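Local structure of phosphoethanolamine N-methyltransferase 1 (Haemonchus contortus, 4KRG) at residues Met33-Ala38 with Pro165-Leu170; Glu42-Ala47 with Tyr222-Asn227; Ile68-Thr73 with Thr127-Met132; Arg230-Leu235 with Thr337-Ala342. The protein methylates the amino group of phosphoethanolamine with S-adenosylmethionine as methyl donor, probably as an early step of phosphocholine biosynthesis in this nematode. All coordinates share one frame; numbering follows the deposited sequence. Where two conformers were deposited one is given.

Contact 1: Met33-Ala38 with Pro165-Leu170. With OPE (phosphoric acid mono-(2-amino-ethyl) ester), chain C.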
# COMPACT_ATOMS: atom_id res chain seq x y z
N MSE A 33 -6.28 18.95 4.65
CA MSE A 33 -6.88 17.63 4.70
C MSE A 33 -8.24 17.64 4.02
O MSE A 33 -8.85 16.58 3.86
CB MSE A 33 -6.98 17.16 6.14
CG MSE A 33 -5.66 17.30 6.90
SE MSE A 33 -5.73 16.52 8.69
CE MSE A 33 -5.23 14.67 8.25
N LEU A 34 -8.69 18.82 3.60
CA LEU A 34 -10.01 19.00 2.99
C LEU A 34 -11.10 18.36 3.84
O LEU A 34 -11.92 17.57 3.36
CB LEU A 34 -10.04 18.50 1.54
CG LEU A 34 -9.18 19.36 0.61
CD1 LEU A 34 -9.13 18.79 -0.81
CD2 LEU A 34 -9.69 20.79 0.58
N ASN A 35 -11.10 18.71 5.13
CA ASN A 35 -11.97 18.10 6.12
C ASN A 35 -12.42 19.15 7.11
O ASN A 35 -11.60 19.88 7.65
CB ASN A 35 -11.22 16.99 6.86
CG ASN A 35 -12.10 16.19 7.78
OD1 ASN A 35 -12.56 16.69 8.81
ND2 ASN A 35 -12.32 14.92 7.44
N GLN A 36 -13.73 19.22 7.36
CA GLN A 36 -14.29 20.28 8.19
C GLN A 36 -13.85 20.15 9.64
O GLN A 36 -13.92 21.11 10.41
CB GLN A 36 -15.82 20.29 8.11
CG GLN A 36 -16.39 20.23 6.69
CD GLN A 36 -17.85 20.66 6.63
OE1 GLN A 36 -18.23 21.71 7.15
NE2 GLN A 36 -18.68 19.84 5.98
N THR A 37 -13.40 18.95 10.01
CA THR A 37 -12.97 18.68 11.38
C THR A 37 -11.57 18.07 11.39
O THR A 37 -11.31 17.09 12.07
CB THR A 37 -13.94 17.72 12.09
OG1 THR A 37 -14.14 16.54 11.29
CG2 THR A 37 -15.28 18.40 12.30
N ALA A 38 -10.67 18.68 10.62
CA ALA A 38 -9.32 18.15 10.47
C ALA A 38 -8.57 18.14 11.79
O ALA A 38 -7.61 17.40 11.96
CB ALA A 38 -8.56 18.95 9.43
N PRO A 165 -12.38 10.02 -2.53
CA PRO A 165 -11.80 11.03 -1.65
C PRO A 165 -11.58 10.50 -0.25
O PRO A 165 -12.25 9.54 0.16
CB PRO A 165 -12.87 12.14 -1.64
CG PRO A 165 -13.66 11.92 -2.89
CD PRO A 165 -13.70 10.43 -3.06
N SER A 166 -10.68 11.12 0.49
CA SER A 166 -10.38 10.71 1.86
C SER A 166 -11.65 10.61 2.68
O SER A 166 -11.80 9.69 3.49
CB SER A 166 -9.43 11.70 2.51
OG SER A 166 -10.05 12.96 2.68
N THR A 167 -12.56 11.55 2.46
CA THR A 167 -13.83 11.60 3.17
C THR A 167 -14.94 10.82 2.47
O THR A 167 -16.11 11.05 2.72
CB THR A 167 -14.28 13.06 3.39
OG1 THR A 167 -14.25 13.77 2.14
CG2 THR A 167 -13.38 13.75 4.39
N GLY A 168 -14.58 9.90 1.58
CA GLY A 168 -15.55 9.00 0.99
C GLY A 168 -16.57 9.69 0.10
O GLY A 168 -16.48 10.89 -0.15
N ARG A 169 -17.55 8.92 -0.38
CA ARG A 169 -18.50 9.40 -1.38
C ARG A 169 -19.94 9.43 -0.87
O ARG A 169 -20.66 8.44 -1.01
CB ARG A 169 -18.47 8.47 -2.60
CG ARG A 169 -17.10 8.19 -3.20
CD ARG A 169 -16.80 9.13 -4.34
NE ARG A 169 -15.88 8.53 -5.31
CZ ARG A 169 -15.21 9.22 -6.23
NH1 ARG A 169 -15.35 10.53 -6.30
NH2 ARG A 169 -14.40 8.59 -7.07
N LEU A 170 -20.38 10.55 -0.29
CA LEU A 170 -19.56 11.72 -0.00
C LEU A 170 -19.88 12.09 1.44
O LEU A 170 -21.05 12.15 1.81
CB LEU A 170 -19.94 12.91 -0.90
CG LEU A 170 -19.90 12.90 -2.44
CD1 LEU A 170 -20.99 12.03 -3.06
CD2 LEU A 170 -20.00 14.31 -2.98
CA OPE C . -7.59 15.17 0.90
CB OPE C . -6.72 16.34 1.23
O1 OPE C . -10.30 14.37 0.39
O2 OPE C . -8.86 12.82 -0.84
O3 OPE C . -9.91 14.73 -2.06
O4 OPE C . -8.08 15.14 -0.39
N OPE C . -5.63 16.62 0.32
P OPE C . -9.32 14.25 -0.75
O HOH W 1 -9.44 14.09 4.73
O HOH W 2 -12.62 15.61 1.57
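The flat carboxamide of Asn35 is touched at its nitrogen by a methyl group: Asn35 ND2 lies 3.4 Å from Thr167 CG2. At its other end two donors from Thr37 converge on the oxygen. Thr37 OG1 approaches Asn35 OD1 in the carbonyl plane at 2.9 Å, while Thr37 N reaches Asn35 OD1 at 2.7 Å from 16° off that plane. The backbone bond makes this an Asx turn, and the pair of donors fixes the rotation of the amide. The turn follows directly on a Schellman motif, in which Leu34, with positive phi, ends helix 29-33. Facing it, a type I turn from Pro165 to Gly168 carries Ser166 and Thr167, and the phosphoethanolamine pocket lies between the two loops.

No direct hydrogen bond links the loops; water and ligand mediate. One water donates to Met33 O at 2.7 Å and also lies beside Ser166 OG, although that leg is implausibly short and its details are doubtful. A second water donates to Leu34 O at 2.7 Å and to ligand O1 at 2.9 Å, and it also neighbours Thr167 OG1. Ser166 holds the phosphate with two donors. Ser166 N donates to ligand O2 at 2.8 Å with an N-H...O angle of 159°. The hydroxyl of Ser166, set between the backbone N and carbonyl carbon (chi1 66°), faces the phosphate too, and Ser166 OG donates to ligand O1 at 2.7 Å.

Contact 2: Glu42-Ala47 with Tyr222-Asn227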
# COMPACT_ATOMS: atom_id res chain seq x y z
N GLU A 42 -5.68 15.42 12.56
CA GLU A 42 -4.37 15.89 12.07
C GLU A 42 -3.12 15.29 12.74
O GLU A 42 -2.22 14.82 12.05
CB GLU A 42 -4.30 17.42 12.08
CG GLU A 42 -3.19 18.00 11.22
CD GLU A 42 -1.84 18.01 11.91
OE1 GLU A 42 -1.76 18.49 13.06
OE2 GLU A 42 -0.85 17.54 11.31
N ALA A 43 -3.07 15.32 14.07
CA ALA A 43 -1.86 14.86 14.75
C ALA A 43 -1.66 13.35 14.61
O ALA A 43 -0.53 12.87 14.44
CB ALA A 43 -1.89 15.27 16.21
N SER A 44 -2.75 12.60 14.70
CA SER A 44 -2.66 11.16 14.58
C SER A 44 -2.27 10.75 13.17
O SER A 44 -1.46 9.84 12.99
CB SER A 44 -3.95 10.47 15.03
OG SER A 44 -5.03 10.88 14.24
N ASP A 45 -2.82 11.42 12.16
CA ASP A 45 -2.45 11.15 10.78
C ASP A 45 -0.96 11.45 10.54
O ASP A 45 -0.23 10.63 9.98
CB ASP A 45 -3.31 11.97 9.81
CG ASP A 45 -2.82 11.90 8.38
OD1 ASP A 45 -3.28 11.02 7.63
OD2 ASP A 45 -1.97 12.74 8.00
N ARG A 46 -0.52 12.62 10.99
CA ARG A 46 0.87 13.03 10.79
C ARG A 46 1.83 12.03 11.43
O ARG A 46 2.83 11.66 10.83
CB ARG A 46 1.08 14.44 11.34
CG ARG A 46 2.53 14.84 11.44
CD ARG A 46 2.69 16.31 11.76
NE ARG A 46 1.63 16.84 12.62
CZ ARG A 46 1.69 16.87 13.95
NH1 ARG A 46 2.75 16.39 14.58
NH2 ARG A 46 0.68 17.38 14.64
N ALA A 47 1.49 11.56 12.64
CA ALA A 47 2.29 10.57 13.34
C ALA A 47 2.31 9.22 12.62
O ALA A 47 3.36 8.58 12.55
CB ALA A 47 1.80 10.41 14.78
N TYR A 222 -7.23 6.95 9.17
CA TYR A 222 -8.35 6.99 8.23
C TYR A 222 -9.21 5.74 8.27
O TYR A 222 -10.38 5.77 7.91
CB TYR A 222 -7.89 7.35 6.82
CG TYR A 222 -7.83 8.84 6.65
CD1 TYR A 222 -8.93 9.54 6.17
CD2 TYR A 222 -6.71 9.56 7.03
CE1 TYR A 222 -8.90 10.90 6.04
CE2 TYR A 222 -6.67 10.94 6.90
CZ TYR A 222 -7.77 11.61 6.40
OH TYR A 222 -7.76 12.97 6.26
N ILE A 223 -8.64 4.63 8.73
CA ILE A 223 -9.47 3.46 8.97
C ILE A 223 -10.27 3.67 10.25
O ILE A 223 -11.49 3.53 10.26
CB ILE A 223 -8.65 2.18 9.06
CG1 ILE A 223 -8.02 1.86 7.70
CG2 ILE A 223 -9.52 1.02 9.54
CD1 ILE A 223 -7.08 0.68 7.73
N ARG A 224 -9.59 4.04 11.34
CA ARG A 224 -10.25 4.11 12.64
C ARG A 224 -11.34 5.16 12.69
O ARG A 224 -12.41 4.93 13.26
CB ARG A 224 -9.25 4.40 13.76
CG ARG A 224 -8.26 3.30 14.02
CD ARG A 224 -7.59 3.51 15.37
NE ARG A 224 -7.14 4.89 15.54
CZ ARG A 224 -6.00 5.35 15.04
NH1 ARG A 224 -5.21 4.54 14.34
NH2 ARG A 224 -5.63 6.61 15.24
N ARG A 225 -11.08 6.32 12.11
CA ARG A 225 -11.99 7.46 12.26
C ARG A 225 -12.83 7.77 11.04
O ARG A 225 -13.84 8.45 11.15
CB ARG A 225 -11.20 8.69 12.70
CG ARG A 225 -10.49 8.47 14.02
CD ARG A 225 -9.78 9.69 14.51
NE ARG A 225 -9.19 9.46 15.82
CZ ARG A 225 -9.42 10.21 16.90
NH1 ARG A 225 -10.21 11.27 16.81
NH2 ARG A 225 -8.85 9.91 18.06
N CYS A 226 -12.43 7.27 9.88
CA CYS A 226 -13.16 7.55 8.65
C CYS A 226 -13.64 6.29 7.92
O CYS A 226 -14.19 6.39 6.82
CB CYS A 226 -12.31 8.41 7.72
SG CYS A 226 -11.69 9.92 8.49
N ASN A 227 -13.42 5.13 8.53
CA ASN A 227 -13.75 3.83 7.92
C ASN A 227 -13.25 3.71 6.48
O ASN A 227 -13.89 3.07 5.64
CB ASN A 227 -15.25 3.54 8.00
CG ASN A 227 -15.68 3.04 9.37
OD1 ASN A 227 -16.51 3.66 10.03
ND2 ASN A 227 -15.13 1.91 9.80
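Asp45 meets Tyr222 through a single carboxylate oxygen: OD1 sits at the edge of the phenol ring, near its plane, 3.5 Å from Tyr222 CE2. There the oxygen faces ring hydrogens and not the pi cloud; the carboxylate itself is turned 86° against the ring. The torsion of Asp45 explains the reach, with CG opposite the backbone N (chi1 171°). Nearer the surface, Ser44 CB lies at the edge of the Arg224 guanidinium, 4.2 Å from NH2.

These touches join helix 38-50 to helix 220-226, two helices beside the active site of the methyltransferase: the side chain of Tyr222 is about 6 Å from bound phosphoethanolamine, and that of Asp45 about 6 Å from S-adenosylhomocysteine.

A second shell holds the acidic groups in place. Asp45 OD1 has its strong partner in Arg159 NH2, a salt bridge, and Asp45 OD2 forms a long, weak ion pair with Arg70. On another side of the same helix, Arg46 grips Glu42, one turn away, side-on with two nitrogens: Arg46 NE to Glu42 OE2 at 2.9 Å and Arg46 NH2 to Glu42 OE1 at 3.1 Å, the latter almost straight at 177°. Glu42 OE2 is shared with Arg70 NH1.

Contact 3: Ile68-Thr73 with Thr127-Met132. With SAH (S-adenosyl-L-homocysteine), chain D; OPE (phosphoric acid mono-(2-amino-ethyl) ester), chain C.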
# COMPACT_ATOMS: atom_id res chain seq x y z
N ILE A 68 1.00 24.39 4.41
CA ILE A 68 1.33 25.14 5.62
C ILE A 68 2.42 24.46 6.45
O ILE A 68 2.82 24.96 7.50
CB ILE A 68 0.09 25.39 6.49
CG1 ILE A 68 -0.47 24.06 7.02
CG2 ILE A 68 -0.95 26.18 5.72
CD1 ILE A 68 -1.63 24.24 8.00
N GLY A 69 2.86 23.29 5.98
CA GLY A 69 4.07 22.66 6.46
C GLY A 69 3.97 21.80 7.69
O GLY A 69 4.95 21.67 8.43
N ARG A 70 2.81 21.18 7.93
CA ARG A 70 2.66 20.38 9.14
C ARG A 70 3.65 19.21 9.23
O ARG A 70 4.03 18.80 10.32
CB ARG A 70 1.21 19.93 9.35
CG ARG A 70 0.64 19.13 8.21
CD ARG A 70 -0.86 18.92 8.36
NE ARG A 70 -1.28 17.91 7.41
CZ ARG A 70 -1.46 16.62 7.68
NH1 ARG A 70 -1.30 16.15 8.91
NH2 ARG A 70 -1.82 15.81 6.71
N PHE A 71 4.09 18.68 8.09
CA PHE A 71 5.15 17.68 8.09
C PHE A 71 6.53 18.33 8.15
O PHE A 71 7.42 17.85 8.86
CB PHE A 71 5.05 16.78 6.86
CG PHE A 71 3.86 15.87 6.87
CD1 PHE A 71 3.82 14.78 7.73
CD2 PHE A 71 2.78 16.10 6.03
CE1 PHE A 71 2.72 13.93 7.74
CE2 PHE A 71 1.68 15.25 6.05
CZ PHE A 71 1.65 14.17 6.91
N THR A 72 6.71 19.41 7.40
CA THR A 72 7.97 20.15 7.37
C THR A 72 8.44 20.47 8.77
O THR A 72 9.60 20.29 9.11
CB THR A 72 7.84 21.45 6.55
OG1 THR A 72 7.73 21.13 5.16
CG2 THR A 72 9.06 22.34 6.75
N THR A 73 7.50 20.91 9.60
CA THR A 73 7.77 21.26 10.99
C THR A 73 8.49 20.15 11.75
O THR A 73 9.47 20.40 12.44
CB THR A 73 6.47 21.64 11.72
OG1 THR A 73 5.92 22.82 11.12
CG2 THR A 73 6.74 21.91 13.18
N THR A 127 6.37 13.35 0.02
CA THR A 127 5.11 13.91 -0.41
C THR A 127 3.98 13.26 0.37
O THR A 127 4.13 12.17 0.92
CB THR A 127 4.87 13.72 -1.91
OG1 THR A 127 4.70 12.32 -2.18
CG2 THR A 127 6.02 14.28 -2.74
N ASN A 128 2.84 13.94 0.41
CA ASN A 128 1.65 13.43 1.07
C ASN A 128 0.45 14.13 0.43
O ASN A 128 0.29 15.34 0.60
CB ASN A 128 1.72 13.69 2.59
CG ASN A 128 0.55 13.06 3.35
OD1 ASN A 128 0.58 11.88 3.69
ND2 ASN A 128 -0.47 13.86 3.62
N TRP A 129 -0.35 13.37 -0.32
CA TRP A 129 -1.45 13.92 -1.14
C TRP A 129 -0.98 14.84 -2.29
O TRP A 129 -1.27 16.03 -2.28
CB TRP A 129 -2.45 14.70 -0.28
CG TRP A 129 -3.34 13.90 0.63
CD1 TRP A 129 -3.98 12.72 0.35
CD2 TRP A 129 -3.70 14.25 1.97
NE1 TRP A 129 -4.73 12.32 1.44
CE2 TRP A 129 -4.57 13.24 2.45
CE3 TRP A 129 -3.38 15.32 2.81
CZ2 TRP A 129 -5.11 13.27 3.73
CZ3 TRP A 129 -3.92 15.35 4.08
CH2 TRP A 129 -4.78 14.33 4.53
N LEU A 130 -0.28 14.29 -3.28
CA LEU A 130 0.22 15.12 -4.38
C LEU A 130 -0.01 14.56 -5.79
O LEU A 130 -0.45 15.28 -6.68
CB LEU A 130 1.70 15.47 -4.19
CG LEU A 130 2.28 16.40 -5.25
CD1 LEU A 130 1.60 17.77 -5.22
CD2 LEU A 130 3.79 16.55 -5.09
N MSE A 131 0.28 13.27 -5.98
CA MSE A 131 0.11 12.65 -7.30
C MSE A 131 -1.33 12.77 -7.82
O MSE A 131 -1.55 12.89 -9.02
CB MSE A 131 0.50 11.17 -7.27
CG MSE A 131 1.93 10.86 -6.84
SE MSE A 131 3.28 11.75 -7.94
CE MSE A 131 3.52 13.35 -6.82
N MSE A 132 -2.29 12.75 -6.90
CA MSE A 132 -3.70 12.87 -7.24
C MSE A 132 -4.02 14.24 -7.84
O MSE A 132 -5.09 14.43 -8.42
CB MSE A 132 -4.54 12.65 -5.98
CG MSE A 132 -4.15 13.61 -4.88
SE MSE A 132 -4.62 13.01 -3.08
CE MSE A 132 -6.52 13.49 -3.09
N SAH D . 1.03 17.69 1.91
CA SAH D . 0.37 18.61 2.86
CB SAH D . -0.80 19.34 2.11
CG SAH D . -1.80 18.40 1.45
SD SAH D . -3.03 19.20 0.38
C SAH D . -0.13 17.88 4.04
O SAH D . -0.53 16.73 3.93
OXT SAH D . -0.41 18.52 5.04
C5' SAH D . -2.16 19.54 -1.18
C4' SAH D . -1.07 20.45 -1.18
O4' SAH D . -0.25 20.23 -2.36
C3' SAH D . -1.53 21.85 -1.24
O3' SAH D . -0.69 22.66 -0.45
C2' SAH D . -1.37 22.22 -2.64
O2' SAH D . -1.17 23.60 -2.78
C1' SAH D . -0.17 21.45 -3.04
N9 SAH D . -0.06 21.22 -4.52
C8 SAH D . -0.92 20.57 -5.32
N7 SAH D . -0.36 20.47 -6.52
C5 SAH D . 0.85 21.04 -6.50
C6 SAH D . 1.85 21.23 -7.47
N6 SAH D . 1.70 20.78 -8.76
N1 SAH D . 2.98 21.86 -7.09
C2 SAH D . 3.16 22.30 -5.85
N3 SAH D . 2.21 22.14 -4.91
C4 SAH D . 1.06 21.51 -5.21
CA OPE C . -7.59 15.17 0.90
CB OPE C . -6.72 16.34 1.23
O1 OPE C . -10.30 14.37 0.39
O2 OPE C . -8.86 12.82 -0.84
O3 OPE C . -9.91 14.73 -2.06
O4 OPE C . -8.08 15.14 -0.39
N OPE C . -5.63 16.62 0.32
P OPE C . -9.32 14.25 -0.75
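Arg70 and Asn128 come together around the carboxylate of S-adenosylhomocysteine, in the cofactor site of a Rossmann-like methyltransferase: Arg70 follows the glycine-rich loop after strand 60-64, and Asn128 the end of strand 122-126.

Hydrogen bonds come first. Arg70 NE donates to the ligand's OXT at 2.6 Å, and Arg70 NH2 to the ligand's O at 3.2 Å. The latter oxygen also receives Asn128 ND2 at 2.9 Å. The backbone takes the amino end, ligand N donating to Asn128 O at 2.8 Å. The Arg70 chain starts between the backbone N and carbonyl carbon (chi1 58°) and runs extended from CG to NE, which brings the guanidinium to the carboxylate with its NE/NH2 edge meeting both oxygens.

Nonbonded contacts between flat groups close the site. Phe71 CE2 approaches Asn128 ND2 at 3.5 Å, with ring and amide planes 55° apart, and the edge of the Phe71 ring is turned to the ligand's O. Arg70 NH2 reaches Trp129 CZ3 at 3.4 Å, guanidinium and indole planes being inclined by 39°.

Trp129 separates the protein amide from the substrate. One indole face has Asn128 ND2 toward its rim; over the other, phosphoethanolamine CB is centred. Trp129 NE1 is hydrogen-bonded to Gln231 OE1. The substrate amine lies on that second face, Trp129 CD2 to ligand N 3.5 Å, and this same nitrogen is 3.7 Å from SD of S-adenosylhomocysteine.

Contact 4: Arg230-Leu235 with Thr337-Ala342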
# COMPACT_ATOMS: atom_id res chain seq x y z
N ARG A 230 -8.62 3.22 1.96
CA ARG A 230 -8.03 3.60 0.68
C ARG A 230 -7.15 4.85 0.73
O ARG A 230 -6.81 5.42 -0.31
CB ARG A 230 -9.12 3.76 -0.39
CG ARG A 230 -9.76 2.44 -0.82
CD ARG A 230 -11.04 2.68 -1.59
NE ARG A 230 -11.40 1.54 -2.44
CZ ARG A 230 -12.45 1.51 -3.25
NH1 ARG A 230 -13.27 2.55 -3.32
NH2 ARG A 230 -12.67 0.43 -3.99
N GLN A 231 -6.80 5.29 1.93
CA GLN A 231 -5.73 6.26 2.11
C GLN A 231 -4.45 5.45 2.17
O GLN A 231 -4.10 4.90 3.21
CB GLN A 231 -5.92 7.03 3.41
CG GLN A 231 -7.12 7.95 3.36
CD GLN A 231 -6.91 9.09 2.39
OE1 GLN A 231 -6.05 9.93 2.60
NE2 GLN A 231 -7.68 9.10 1.31
N VAL A 232 -3.77 5.37 1.04
CA VAL A 232 -2.70 4.41 0.88
C VAL A 232 -1.36 5.11 0.74
O VAL A 232 -1.23 6.11 0.03
CB VAL A 232 -2.95 3.46 -0.32
CG1 VAL A 232 -1.92 2.32 -0.33
CG2 VAL A 232 -4.37 2.87 -0.26
N HIS A 233 -0.36 4.60 1.45
CA HIS A 233 0.99 5.15 1.34
C HIS A 233 2.06 4.07 1.16
O HIS A 233 1.83 2.89 1.45
CB HIS A 233 1.32 6.14 2.47
CG HIS A 233 1.46 5.52 3.83
ND1 HIS A 233 2.43 5.93 4.72
CD2 HIS A 233 0.73 4.58 4.47
CE1 HIS A 233 2.31 5.26 5.84
NE2 HIS A 233 1.28 4.42 5.72
N TRP A 234 3.21 4.50 0.66
CA TRP A 234 4.28 3.60 0.25
C TRP A 234 5.61 4.23 0.59
O TRP A 234 5.80 5.43 0.39
CB TRP A 234 4.25 3.38 -1.26
CG TRP A 234 2.91 2.99 -1.81
CD1 TRP A 234 2.42 1.72 -1.94
CD2 TRP A 234 1.90 3.87 -2.31
NE1 TRP A 234 1.16 1.77 -2.48
CE2 TRP A 234 0.82 3.07 -2.71
CE3 TRP A 234 1.80 5.26 -2.44
CZ2 TRP A 234 -0.35 3.62 -3.25
CZ3 TRP A 234 0.64 5.80 -2.96
CH2 TRP A 234 -0.42 4.98 -3.37
N LEU A 235 6.54 3.43 1.08
CA LEU A 235 7.93 3.85 1.19
C LEU A 235 8.72 3.06 0.16
O LEU A 235 8.62 1.84 0.08
CB LEU A 235 8.48 3.58 2.59
CG LEU A 235 9.90 4.11 2.85
CD1 LEU A 235 9.94 5.62 2.68
CD2 LEU A 235 10.35 3.73 4.25
N THR A 337 -8.53 -5.28 -4.70
CA THR A 337 -9.87 -5.84 -4.44
C THR A 337 -10.10 -6.13 -2.97
O THR A 337 -11.24 -6.12 -2.50
CB THR A 337 -10.15 -7.11 -5.26
OG1 THR A 337 -9.39 -8.20 -4.74
CG2 THR A 337 -9.81 -6.89 -6.72
N SER A 338 -9.04 -6.39 -2.22
CA SER A 338 -9.17 -6.56 -0.78
C SER A 338 -9.48 -5.23 -0.10
O SER A 338 -10.24 -5.18 0.86
CB SER A 338 -7.93 -7.20 -0.17
OG SER A 338 -7.86 -8.58 -0.50
N LEU A 339 -8.88 -4.15 -0.61
CA LEU A 339 -9.21 -2.81 -0.10
C LEU A 339 -10.66 -2.45 -0.41
O LEU A 339 -11.35 -1.84 0.41
CB LEU A 339 -8.25 -1.74 -0.65
CG LEU A 339 -6.81 -1.77 -0.14
CD1 LEU A 339 -6.05 -0.52 -0.56
CD2 LEU A 339 -6.78 -1.92 1.36
N THR A 340 -11.13 -2.82 -1.59
CA THR A 340 -12.51 -2.58 -1.96
C THR A 340 -13.45 -3.29 -0.99
O THR A 340 -14.38 -2.68 -0.45
CB THR A 340 -12.78 -3.02 -3.40
OG1 THR A 340 -11.94 -2.24 -4.27
CG2 THR A 340 -14.23 -2.79 -3.77
N LYS A 341 -13.19 -4.56 -0.72
CA LYS A 341 -13.97 -5.31 0.25
C LYS A 341 -13.91 -4.65 1.64
O LYS A 341 -14.93 -4.49 2.29
CB LYS A 341 -13.50 -6.77 0.33
CG LYS A 341 -14.36 -7.59 1.29
CD LYS A 341 -13.91 -9.04 1.43
CE LYS A 341 -14.83 -9.73 2.44
NZ LYS A 341 -14.61 -11.20 2.62
N ALA A 342 -12.71 -4.25 2.06
CA ALA A 342 -12.53 -3.65 3.38
C ALA A 342 -13.39 -2.40 3.57
O ALA A 342 -13.97 -2.19 4.63
CB ALA A 342 -11.05 -3.35 3.66
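Strand 231-240, which runs antiparallel to strand 154-161 of the methyltransferase half that binds the ligands, here meets helix 332-345 from the later part of the chain. Two side chains on each segment make the junction, one pair polar and one apolar.

Arg230, just ahead of the strand, reaches across the helix. Its chain is extended from CG to NE, which carries the guanidinium past Leu339 to Thr340. Arg230 NH2 donates to Thr340 OG1 at 2.8 Å, with an N-H...O angle of 143°, and the hydroxyl oxygen lies only 9° from the guanidinium plane, at its edge. The methyl of Thr340 follows closely, CG2 being 3.6 Å from Arg230 NH2. The other terminal nitrogen, NH1, forms a salt bridge with Glu164, which should limit the rotation of the group. Partway along the arginine chain, Arg230 CG comes to 4.4 Å from Leu339 CB.

The apolar pair is Val232 and Leu339, which reach toward each other tip to tip, Val232 CG2 to Leu339 CD1 at 3.8 Å. Ser216 and Ser218 of strand 208-218 and Ser189 of helix 189-198 border this pair. Gln231, the neighbour of Val232, points its CB the other way, and its amide is hydrogen-bonded to Ser161 and Arg159 beside the substrate pocket. A helix packed at the start of an inner antiparallel strand is consistent with the junction between halves of a di-domain methyltransferase.

Overall arrangement
From the N terminus, residues 33-38 open contact 1 and residues 42-47 open contact 2. Contact 3 (68-73 with 127-132) opens and closes inside both loops, tying the two sides of the cofactor cleft. Residues 165-170 then close contact 1, joining the loop before helix 38-50 to the one after strand 154-161. Contact 2 closes later, at 222-227, so the loops of contacts 1 and 2 cross. Contact 4 follows in series, from strand 231-240 to helix 332-345. The first three touch one another: Met33 CE lies 3.6 Å from Tyr222 OH and 3.8 Å from Trp129 CH2, and Glu42 OE2 is salt-bridged to Arg70 NH1 at 2.8 Å. Tyr222 and Gln231 pack between contacts 2 and 4.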